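Local atomic coordinates of intergenic-region protein (Escherichia coli CFT073, PDB entry 2WJ9), a protein that belongs to the ArdB antirestriction family and probably protects incoming DNA by inhibiting host restriction enzymes. Residues A135-A138 / A139-T143. Residues are numbered along the deposited sequence; the frame is centred on the assembly and turned at random.
Sequences AGIA and ACLMT
Leu141 lies one helical turn beyond Ile137, and the two side chains run side by side in the same direction. Leu141 CB lies 3.6 Å from Ala138 O and slightly farther from Ile137 O. With chi1 at -71°, Leu141 CG is anti to its own carbonyl carbon, which sets it back over the preceding turn, 3.4 Å from Ile137 O. Leu141 CD1 is the branch that reaches Ile137, meeting Ile137 CG2 at 4.1 Å. That methyl of Ile137 is anti to its own backbone N and faces the next turn, while CG1 is anti to the carbonyl carbon of Ile137.

Beneath these side chains runs a regular alpha-helical ladder. Leu141 N donates to Ile137 O at 3.0 Å. The neighbouring i to i+4 bonds join Ala139 to Ala135, Cys140 to Gly136 and Met142 to Ala138.

Ala139 O is gripped twice. Thr143 N and Thr143 OG1 reach Ala139 O from opposite faces of its plane, OG1 at 2.8 Å. The buried threonine oxygen thus has a backbone partner.

Residues 135-143 belong to the N-terminal half of helix 132-151, about 4 Å from the centre of the chain, centre to centre. Leu141 packs on Tyr160 and Leu163 of helix 154-168 and on Ile176 and Ile180 of helix 173-180. Thr143 and Cys140 face helix 73-84, and Ala135 touches Trp117 and Leu119 of strand 117-121.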
loop_
_atom_site.group_PDB
_atom_site.type_symbol
_atom_site.label_atom_id
_atom_site.label_comp_id
_atom_site.label_asym_id
_atom_site.label_seq_id
_atom_site.Cartn_x
_atom_site.Cartn_y
_atom_site.Cartn_z
ATOM N N ALA B 135 3.527 -6.829 -18.496
ATOM C CA ALA B 135 3.592 -5.491 -19.103
ATOM C C ALA B 135 2.413 -4.596 -18.695
ATOM O O ALA B 135 2.599 -3.428 -18.337
ATOM C CB ALA B 135 3.664 -5.608 -20.619
ATOM N N GLY B 136 1.201 -5.145 -18.750
ATOM C CA GLY B 136 0.004 -4.423 -18.321
ATOM C C GLY B 136 0.046 -4.012 -16.850
ATOM O O GLY B 136 -0.343 -2.889 -16.491
ATOM N N ILE B 137 0.510 -4.920 -15.993
ATOM C CA ILE B 137 0.687 -4.600 -14.569
ATOM C C ILE B 137 1.659 -3.415 -14.415
ATOM O O ILE B 137 1.364 -2.443 -13.713
ATOM C CB ILE B 137 1.159 -5.834 -13.765
ATOM C CG1 ILE B 137 0.040 -6.895 -13.711
ATOM C CG2 ILE B 137 1.587 -5.421 -12.371
ATOM C CD1 ILE B 137 0.482 -8.247 -13.160
ATOM N N ALA B 138 2.783 -3.482 -15.127
ATOM C CA ALA B 138 3.793 -2.416 -15.139
ATOM C C ALA B 138 3.232 -1.068 -15.599
ATOM O O ALA B 138 3.461 -0.041 -14.940
ATOM C CB ALA B 138 4.981 -2.824 -16.008
ATOM N N ALA B 139 2.491 -1.058 -16.704
ATOM C CA ALA B 139 1.868 0.178 -17.193
ATOM C C ALA B 139 0.881 0.788 -16.177
ATOM O O ALA B 139 0.830 2.013 -15.996
ATOM C CB ALA B 139 1.189 -0.053 -18.532
ATOM N N CYS B 140 0.086 -0.061 -15.534
ATOM C CA CYS B 140 -0.849 0.412 -14.510
ATOM C C CYS B 140 -0.145 0.991 -13.268
ATOM O O CYS B 140 -0.576 2.012 -12.714
ATOM C CB CYS B 140 -1.821 -0.706 -14.111
ATOM S SG CYS B 140 -3.013 -1.196 -15.410
ATOM N N LEU B 141 0.923 0.340 -12.823
ATOM C CA LEU B 141 1.712 0.877 -11.703
ATOM C C LEU B 141 2.225 2.292 -11.973
ATOM O O LEU B 141 2.115 3.167 -11.114
ATOM C CB LEU B 141 2.870 -0.057 -11.343
ATOM C CG LEU B 141 2.444 -1.368 -10.672
ATOM C CD1 LEU B 141 3.605 -2.369 -10.626
ATOM C CD2 LEU B 141 1.868 -1.102 -9.249
ATOM N N MET B 142 2.796 2.504 -13.158
ATOM C CA MET B 142 3.320 3.814 -13.559
ATOM C C MET B 142 2.199 4.850 -13.605
ATOM O O MET B 142 2.363 5.994 -13.154
ATOM C CB MET B 142 3.977 3.716 -14.942
ATOM C CG MET B 142 5.175 2.783 -15.004
ATOM S SD MET B 142 6.555 3.354 -13.998
ATOM C CE MET B 142 7.235 4.680 -14.996
ATOM N N THR B 143 1.058 4.446 -14.164
ATOM C CA THR B 143 -0.125 5.318 -14.247
ATOM C C THR B 143 -0.600 5.755 -12.851
ATOM O O THR B 143 -0.789 6.947 -12.600
ATOM C CB THR B 143 -1.294 4.608 -14.973
ATOM O OG1 THR B 143 -0.865 4.221 -16.285
ATOM C CG2 THR B 143 -2.521 5.534 -15.073
#